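Local coordinates for protein glutamate receptor IIB,Glutamate receptor IIB (Drosophila melanogaster, PDB 4WXJ) that binds glutamate through this extracellular ligand-binding domain and probably acts as a subunit of a glutamate-gated cation channel in the postsynaptic muscle membrane, at residues P62-S70 with W78-I86; N88-I99 with H225-F236. All blocks are in the same frame, centred on the assembly; numbering follows the deposited sequence.

Interaction 1 (P62-S70 with W78-I86). With GLU (glutamic acid), chain C.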
# COMPACT_ATOMS: atom_id res chain seq x y z
N PRO A 62 9.79 -12.05 -3.23
CA PRO A 62 8.38 -11.78 -2.93
C PRO A 62 7.82 -12.80 -1.94
O PRO A 62 7.99 -14.00 -2.12
CB PRO A 62 7.70 -11.90 -4.30
CG PRO A 62 8.66 -12.62 -5.17
CD PRO A 62 10.02 -12.26 -4.67
N VAL A 63 7.15 -12.30 -0.90
CA VAL A 63 6.67 -13.16 0.18
C VAL A 63 5.63 -14.16 -0.31
O VAL A 63 4.84 -13.87 -1.22
CB VAL A 63 6.06 -12.33 1.33
CG1 VAL A 63 7.12 -11.41 1.93
CG2 VAL A 63 4.86 -11.52 0.85
N ARG A 64 5.63 -15.34 0.30
CA ARG A 64 4.79 -16.46 -0.14
C ARG A 64 3.30 -16.14 -0.10
O ARG A 64 2.59 -16.40 -1.07
CB ARG A 64 5.08 -17.69 0.73
CG ARG A 64 4.46 -18.98 0.22
CD ARG A 64 5.01 -20.19 0.96
NE ARG A 64 4.50 -21.45 0.43
CZ ARG A 64 4.93 -22.65 0.81
NH1 ARG A 64 5.89 -22.76 1.72
NH2 ARG A 64 4.41 -23.74 0.26
N ASP A 65 2.83 -15.58 1.01
CA ASP A 65 1.41 -15.28 1.16
C ASP A 65 1.00 -14.00 0.42
O ASP A 65 -0.19 -13.68 0.32
CB ASP A 65 1.04 -15.16 2.65
CG ASP A 65 1.89 -14.14 3.40
OD1 ASP A 65 2.58 -13.33 2.75
OD2 ASP A 65 1.88 -14.16 4.65
N ASN A 66 1.99 -13.27 -0.09
CA ASN A 66 1.77 -12.02 -0.82
C ASN A 66 0.99 -10.98 -0.02
O ASN A 66 0.25 -10.18 -0.59
CB ASN A 66 1.06 -12.29 -2.14
CG ASN A 66 1.29 -11.19 -3.17
OD1 ASN A 66 2.42 -10.93 -3.57
ND2 ASN A 66 0.21 -10.55 -3.61
N LYS A 67 1.16 -10.99 1.30
CA LYS A 67 0.47 -10.03 2.17
C LYS A 67 1.38 -8.88 2.57
O LYS A 67 2.60 -9.01 2.59
CB LYS A 67 -0.06 -10.74 3.43
CG LYS A 67 -1.16 -11.74 3.15
CD LYS A 67 -1.74 -12.28 4.45
CE LYS A 67 -2.88 -13.25 4.19
NZ LYS A 67 -3.56 -13.66 5.46
N TYR A 68 0.77 -7.74 2.89
CA TYR A 68 1.51 -6.59 3.39
C TYR A 68 2.11 -6.91 4.76
O TYR A 68 3.33 -6.86 4.95
CB TYR A 68 0.61 -5.36 3.51
CG TYR A 68 0.16 -4.76 2.19
CD1 TYR A 68 -0.97 -5.23 1.54
CD2 TYR A 68 0.85 -3.70 1.62
CE1 TYR A 68 -1.39 -4.68 0.35
CE2 TYR A 68 0.44 -3.14 0.42
CZ TYR A 68 -0.69 -3.63 -0.21
OH TYR A 68 -1.10 -3.08 -1.40
N GLY A 69 1.23 -7.23 5.71
CA GLY A 69 1.64 -7.53 7.07
C GLY A 69 0.66 -6.97 8.08
O GLY A 69 0.50 -5.76 8.21
N SER A 70 0.00 -7.87 8.81
CA SER A 70 -0.94 -7.49 9.85
C SER A 70 -0.83 -8.45 11.03
O SER A 70 -0.35 -9.57 10.88
CB SER A 70 -2.37 -7.49 9.31
OG SER A 70 -2.82 -8.81 9.05
N TRP A 78 2.32 -12.31 13.14
CA TRP A 78 2.29 -11.45 11.97
C TRP A 78 2.41 -12.27 10.69
O TRP A 78 2.80 -13.44 10.73
CB TRP A 78 3.42 -10.42 12.03
CG TRP A 78 3.17 -9.30 12.98
CD1 TRP A 78 3.39 -9.29 14.33
CD2 TRP A 78 2.65 -8.00 12.65
NE1 TRP A 78 3.04 -8.07 14.86
CE2 TRP A 78 2.58 -7.26 13.85
CE3 TRP A 78 2.24 -7.40 11.46
CZ2 TRP A 78 2.12 -5.95 13.89
CZ3 TRP A 78 1.78 -6.09 11.50
CH2 TRP A 78 1.72 -5.39 12.71
N ASP A 79 2.07 -11.65 9.57
CA ASP A 79 2.22 -12.27 8.26
C ASP A 79 2.88 -11.30 7.27
O ASP A 79 3.33 -10.22 7.66
CB ASP A 79 0.86 -12.74 7.72
CG ASP A 79 -0.18 -11.63 7.70
OD1 ASP A 79 0.19 -10.44 7.76
OD2 ASP A 79 -1.39 -11.95 7.60
N GLY A 80 2.93 -11.70 6.01
CA GLY A 80 3.40 -10.83 4.95
C GLY A 80 4.84 -10.36 5.10
O GLY A 80 5.67 -11.05 5.69
N ILE A 81 5.12 -9.18 4.55
CA ILE A 81 6.47 -8.62 4.55
C ILE A 81 6.97 -8.39 5.97
O ILE A 81 8.14 -8.63 6.26
CB ILE A 81 6.52 -7.29 3.77
CG1 ILE A 81 6.10 -7.52 2.32
CG2 ILE A 81 7.91 -6.68 3.85
CD1 ILE A 81 5.94 -6.25 1.51
N ILE A 82 6.09 -7.92 6.84
CA ILE A 82 6.46 -7.62 8.22
C ILE A 82 6.97 -8.88 8.93
O ILE A 82 7.94 -8.82 9.69
CB ILE A 82 5.27 -7.04 9.01
CG1 ILE A 82 4.75 -5.77 8.35
CG2 ILE A 82 5.67 -6.75 10.46
CD1 ILE A 82 5.76 -4.63 8.27
N ARG A 83 6.33 -10.02 8.67
CA ARG A 83 6.73 -11.28 9.29
C ARG A 83 8.15 -11.68 8.89
O ARG A 83 8.94 -12.11 9.74
CB ARG A 83 5.75 -12.39 8.93
CG ARG A 83 6.10 -13.76 9.52
CD ARG A 83 6.16 -13.73 11.04
NE ARG A 83 6.48 -15.03 11.61
CZ ARG A 83 5.59 -15.99 11.85
NH1 ARG A 83 4.31 -15.81 11.55
NH2 ARG A 83 5.98 -17.14 12.37
N GLN A 84 8.47 -11.55 7.61
CA GLN A 84 9.79 -11.91 7.11
C GLN A 84 10.90 -11.08 7.75
O GLN A 84 12.02 -11.55 7.91
CB GLN A 84 9.85 -11.76 5.59
CG GLN A 84 8.88 -12.65 4.84
CD GLN A 84 9.07 -14.12 5.17
OE1 GLN A 84 10.17 -14.65 5.04
NE2 GLN A 84 8.00 -14.77 5.60
N LEU A 85 10.57 -9.84 8.11
CA LEU A 85 11.53 -8.96 8.75
C LEU A 85 11.71 -9.32 10.23
O LEU A 85 12.82 -9.31 10.74
CB LEU A 85 11.08 -7.50 8.62
CG LEU A 85 11.29 -6.90 7.23
CD1 LEU A 85 10.39 -5.70 7.01
CD2 LEU A 85 12.75 -6.49 7.05
N ILE A 86 10.61 -9.66 10.89
CA ILE A 86 10.65 -10.07 12.29
C ILE A 86 11.48 -11.34 12.45
O ILE A 86 12.26 -11.46 13.39
CB ILE A 86 9.23 -10.30 12.85
CG1 ILE A 86 8.46 -8.98 12.91
CG2 ILE A 86 9.29 -10.91 14.25
CD1 ILE A 86 6.97 -9.14 13.15
N GLU C . -0.40 0.45 1.94
CA GLU C . -1.38 -0.29 2.79
C GLU C . -0.65 -1.11 3.85
O GLU C . 0.56 -0.97 4.02
CB GLU C . -2.25 -1.20 1.92
CG GLU C . -3.27 -0.46 1.07
CD GLU C . -4.53 -0.07 1.84
OE1 GLU C . -5.35 0.70 1.28
OE2 GLU C . -4.71 -0.52 2.99
OXT GLU C . -1.26 -1.91 4.57
O HOH W 1 -2.78 -9.66 6.73
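Asp65 and Asp79 each lend a carboxylate to the backbone of the other segment, and these two side-chain-to-main-chain bonds tie the loop 62-70 to the start of helix 80-86. Within the ligand-binding domain, this is the loop that carries Tyr68 into the glutamate pocket. Gly80 N gives its hydrogen to Asp65 OD2 at 3.0 Å, arriving on the syn side of the carboxylate. The other oxygen, OD1, takes Lys67 N from above the plane in an Asx turn, which helps to hold the carboxylate's rotation. From the opposite segment, Asp79 OD1 receives Ser70 N at 2.8 Å, nearly along the C-O axis. Chi1 of 54° tucks the Asp79 carboxylate back over its own main chain, where it can meet Ser70 and Lys67 together.

The charged contact is looser: the extended Lys67 chain crosses Asp79 at about a right angle, its NZ 3.5 Å from OD2 in a weak salt bridge. A water joins the same OD2 to Ser70 OG.

Between the backbones, Ile81 N reaches Lys67 O at 3.2 Å and, more weakly, Tyr68 O. Gly80, with positive phi, brings its CA to 3.1 Å from Lys67 O.

In the apolar packing, Val63 CG1 rests on Gln84 CG at 3.6 Å and on Ile81. Separately, the Trp78 indole presents its edge to a carbonyl, CZ3 lying 3.5 Å from Gly69 O, while Ile82 CG2 sits over one of its faces.

Tyr68 turns from the helix to the bound glutamate, whose CB lies over one face of its ring, 3.6 Å from CZ; its hydroxyl hydrogen-bonds to Asp96. Val63 and Ile81 pack on Ala14 of strand 10-15, and Trp78 and Ile82 on helix 101-104, whose Arg103 also bonds to Gly69 O.

Interaction 2 (N88-I99 with H225-F236). With GLU (glutamic acid), chain C.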
# COMPACT_ATOMS: atom_id res chain seq x y z
N ASN A 88 13.79 -12.18 10.52
CA ASN A 88 15.09 -11.89 9.92
C ASN A 88 15.39 -12.71 8.66
O ASN A 88 16.55 -12.86 8.27
CB ASN A 88 16.21 -12.11 10.95
CG ASN A 88 16.17 -11.10 12.08
OD1 ASN A 88 15.59 -11.35 13.13
ND2 ASN A 88 16.78 -9.94 11.85
N ASN A 89 14.34 -13.22 8.02
CA ASN A 89 14.50 -13.88 6.72
C ASN A 89 14.76 -12.86 5.62
O ASN A 89 15.18 -13.22 4.52
CB ASN A 89 13.26 -14.71 6.39
CG ASN A 89 13.10 -15.92 7.29
OD1 ASN A 89 14.04 -16.33 7.96
ND2 ASN A 89 11.91 -16.50 7.29
N ALA A 90 14.50 -11.60 5.92
CA ALA A 90 14.77 -10.50 5.00
C ALA A 90 15.31 -9.31 5.79
O ALA A 90 14.98 -9.13 6.96
CB ALA A 90 13.52 -10.12 4.24
N GLN A 91 16.14 -8.51 5.13
CA GLN A 91 16.76 -7.35 5.76
C GLN A 91 16.04 -6.06 5.35
O GLN A 91 16.15 -5.04 6.03
CB GLN A 91 18.24 -7.27 5.39
CG GLN A 91 19.09 -8.41 5.93
CD GLN A 91 18.80 -9.74 5.25
OE1 GLN A 91 18.77 -9.83 4.02
NE2 GLN A 91 18.56 -10.78 6.05
N ILE A 92 15.33 -6.12 4.24
CA ILE A 92 14.62 -4.96 3.70
C ILE A 92 13.24 -5.37 3.20
O ILE A 92 13.10 -6.37 2.49
CB ILE A 92 15.43 -4.31 2.55
CG1 ILE A 92 16.70 -3.65 3.11
CG2 ILE A 92 14.59 -3.27 1.81
CD1 ILE A 92 17.66 -3.13 2.05
N GLY A 93 12.23 -4.59 3.58
CA GLY A 93 10.86 -4.81 3.13
C GLY A 93 10.33 -3.57 2.44
O GLY A 93 10.42 -2.47 2.98
N ILE A 94 9.77 -3.74 1.24
CA ILE A 94 9.32 -2.60 0.45
C ILE A 94 8.16 -2.90 -0.49
O ILE A 94 8.06 -3.98 -1.06
CB ILE A 94 10.49 -2.02 -0.38
CG1 ILE A 94 10.03 -0.76 -1.14
CG2 ILE A 94 11.03 -3.07 -1.35
CD1 ILE A 94 11.16 0.01 -1.80
N CYS A 95 7.29 -1.90 -0.61
CA CYS A 95 6.19 -1.84 -1.58
C CYS A 95 5.42 -0.58 -1.20
O CYS A 95 6.00 0.35 -0.64
CB CYS A 95 5.28 -3.07 -1.53
SG CYS A 95 4.46 -3.35 0.05
N ASP A 96 4.12 -0.53 -1.50
CA ASP A 96 3.27 0.49 -0.89
C ASP A 96 3.04 0.11 0.57
O ASP A 96 1.93 -0.24 0.97
CB ASP A 96 1.94 0.64 -1.63
CG ASP A 96 1.25 -0.69 -1.88
OD1 ASP A 96 1.96 -1.70 -2.11
OD2 ASP A 96 0.00 -0.72 -1.86
N LEU A 97 4.11 0.16 1.35
CA LEU A 97 4.09 -0.29 2.73
C LEU A 97 3.88 0.90 3.66
O LEU A 97 4.80 1.68 3.90
CB LEU A 97 5.39 -1.03 3.07
CG LEU A 97 5.44 -1.81 4.39
CD1 LEU A 97 4.42 -2.94 4.41
CD2 LEU A 97 6.84 -2.35 4.61
N THR A 98 2.66 1.03 4.15
CA THR A 98 2.28 2.18 4.97
C THR A 98 2.77 2.03 6.40
O THR A 98 2.66 0.95 7.00
CB THR A 98 0.76 2.36 4.97
OG1 THR A 98 0.29 2.46 3.62
CG2 THR A 98 0.37 3.63 5.74
N ILE A 99 3.29 3.12 6.95
CA ILE A 99 3.75 3.13 8.33
C ILE A 99 2.57 3.19 9.29
O ILE A 99 1.78 4.14 9.25
CB ILE A 99 4.70 4.32 8.59
CG1 ILE A 99 5.91 4.23 7.66
CG2 ILE A 99 5.15 4.34 10.06
CD1 ILE A 99 6.84 5.43 7.71
N HIS A 225 2.14 7.61 5.04
CA HIS A 225 3.48 7.58 4.46
C HIS A 225 3.90 6.16 4.10
O HIS A 225 3.62 5.22 4.84
CB HIS A 225 4.51 8.17 5.44
CG HIS A 225 4.07 9.44 6.11
ND1 HIS A 225 4.21 10.67 5.53
CD2 HIS A 225 3.51 9.64 7.33
CE1 HIS A 225 3.75 11.60 6.35
NE2 HIS A 225 3.32 11.00 7.45
N TYR A 226 4.59 6.02 2.97
CA TYR A 226 5.27 4.77 2.63
C TYR A 226 6.71 4.83 3.09
O TYR A 226 7.41 5.82 2.85
CB TYR A 226 5.23 4.51 1.12
CG TYR A 226 3.87 4.26 0.53
CD1 TYR A 226 2.80 3.83 1.31
CD2 TYR A 226 3.65 4.46 -0.83
CE1 TYR A 226 1.56 3.60 0.75
CE2 TYR A 226 2.41 4.23 -1.39
CZ TYR A 226 1.37 3.81 -0.60
OH TYR A 226 0.14 3.59 -1.17
N GLY A 227 7.16 3.77 3.74
CA GLY A 227 8.53 3.67 4.20
C GLY A 227 9.11 2.29 3.93
O GLY A 227 8.37 1.31 3.82
N ILE A 228 10.43 2.22 3.82
CA ILE A 228 11.10 0.93 3.71
C ILE A 228 11.22 0.33 5.11
O ILE A 228 11.73 0.97 6.03
CB ILE A 228 12.50 1.07 3.08
CG1 ILE A 228 12.37 1.50 1.61
CG2 ILE A 228 13.26 -0.25 3.18
CD1 ILE A 228 13.69 1.70 0.89
N ALA A 229 10.74 -0.90 5.25
CA ALA A 229 10.77 -1.59 6.54
C ALA A 229 12.09 -2.34 6.70
O ALA A 229 12.57 -2.99 5.77
CB ALA A 229 9.60 -2.54 6.66
N VAL A 230 12.68 -2.22 7.89
CA VAL A 230 13.88 -2.96 8.24
C VAL A 230 13.76 -3.49 9.67
O VAL A 230 12.96 -2.97 10.45
CB VAL A 230 15.15 -2.09 8.12
CG1 VAL A 230 15.32 -1.59 6.69
CG2 VAL A 230 15.11 -0.92 9.10
N PRO A 231 14.55 -4.52 10.02
CA PRO A 231 14.50 -5.04 11.39
C PRO A 231 14.85 -3.96 12.41
O PRO A 231 15.63 -3.06 12.11
CB PRO A 231 15.56 -6.15 11.39
CG PRO A 231 15.72 -6.53 9.96
CD PRO A 231 15.50 -5.27 9.18
N LEU A 232 14.26 -4.05 13.60
CA LEU A 232 14.48 -3.06 14.65
C LEU A 232 15.97 -2.87 14.94
O LEU A 232 16.71 -3.84 15.11
CB LEU A 232 13.75 -3.47 15.94
CG LEU A 232 12.25 -3.18 15.95
CD1 LEU A 232 11.56 -3.94 17.06
CD2 LEU A 232 11.99 -1.68 16.09
N ASN A 233 16.39 -1.61 14.95
CA ASN A 233 17.77 -1.24 15.26
C ASN A 233 18.77 -1.81 14.26
O ASN A 233 19.90 -2.16 14.63
CB ASN A 233 18.13 -1.69 16.68
CG ASN A 233 17.14 -1.18 17.71
OD1 ASN A 233 16.77 -0.00 17.70
ND2 ASN A 233 16.70 -2.05 18.60
N ALA A 234 18.37 -1.91 13.00
CA ALA A 234 19.28 -2.32 11.94
C ALA A 234 20.30 -1.21 11.69
O ALA A 234 19.96 -0.03 11.70
CB ALA A 234 18.52 -2.64 10.67
N ASP A 235 21.55 -1.60 11.46
CA ASP A 235 22.64 -0.63 11.34
C ASP A 235 22.69 0.04 9.96
O ASP A 235 23.47 0.96 9.75
CB ASP A 235 23.98 -1.31 11.63
CG ASP A 235 24.33 -2.37 10.60
OD1 ASP A 235 23.41 -3.00 10.05
OD2 ASP A 235 25.54 -2.57 10.35
N PHE A 236 21.85 -0.43 9.04
CA PHE A 236 21.80 0.12 7.69
C PHE A 236 20.52 0.93 7.46
O PHE A 236 20.17 1.25 6.33
CB PHE A 236 21.91 -1.00 6.65
CG PHE A 236 20.88 -2.08 6.81
CD1 PHE A 236 19.66 -1.99 6.18
CD2 PHE A 236 21.14 -3.19 7.60
CE1 PHE A 236 18.71 -2.98 6.32
CE2 PHE A 236 20.20 -4.19 7.75
CZ PHE A 236 18.98 -4.08 7.11
N GLU C . -0.40 0.45 1.94
CA GLU C . -1.38 -0.29 2.79
C GLU C . -0.65 -1.11 3.85
O GLU C . 0.56 -0.97 4.02
CB GLU C . -2.25 -1.20 1.92
CG GLU C . -3.27 -0.46 1.07
CD GLU C . -4.53 -0.07 1.84
OE1 GLU C . -5.35 0.70 1.28
OE2 GLU C . -4.71 -0.52 2.99
OXT GLU C . -1.26 -1.91 4.57
O HOH W 2 1.72 6.45 7.60
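The glutamate pocket and one of the connections between the two lobes of this clamshell domain meet here, where 88-99 runs antiparallel to the end of strand 214-230. Asp96 O and Thr98 OG1 accept from the ligand amino group, the latter at 2.7 Å, and Thr98 N returns a nearly straight bond (167°) to ligand O at 2.9 Å. Asp96, at the centre of an inverse gamma turn, lays its CA and CB over one face of the Tyr226 ring; CB is 3.4 Å from CZ, a CH-pi contact. Thr98 OG1 comes to the edge of that ring, and Glu200 bonds to both Thr98 OG1 and Tyr226 OH.

Two backbone pairings hold the segments together. Gly93 and Ala229 exchange hydrogen bonds, with Gly93 N 2.7 Å from Ala229 O. Beyond a two-residue shift, Gly227 N meets Leu97 O and Ile99 N meets His225 O, at 3.0 Å for the second. Leu97, with CG anti to N (chi1 -169°), presses CD2 tightly on Ala229 CB, 3.4 Å away. Ile92 CG2 meets Ile228 CG2 at 3.6 Å, and the edge of Phe236 faces Gln91 O.

Ile94 and Ile228 pack against helix 42-54, strand 92-93 pairs with strand 10-15 through Ile92, and Tyr226 leans on Phe113 and Leu116 of strand 108-123.

Interactions 1 and 2 follow one another along the chain, helix 80-86 of the first leading into strand 92-93 of the second, and their centres lie about 11 Å apart. They join at the ligand: Tyr68 OH of interaction 1 meets Asp96 OD2 of interaction 2 at 2.6 Å, a hydrogen bond linking the tyrosine whose ring face meets the ligand CB to the turn that holds the ligand's amino group. Away from the pocket, Leu85 CD1 packs on Ala229 CB at 3.3 Å, and Ala90 N makes a probable backbone hydrogen bond with Gln84 O at 3.2 Å. Arg103, Ala149, Thr150 and Glu200 add further hydrogen bonds to the glutamate.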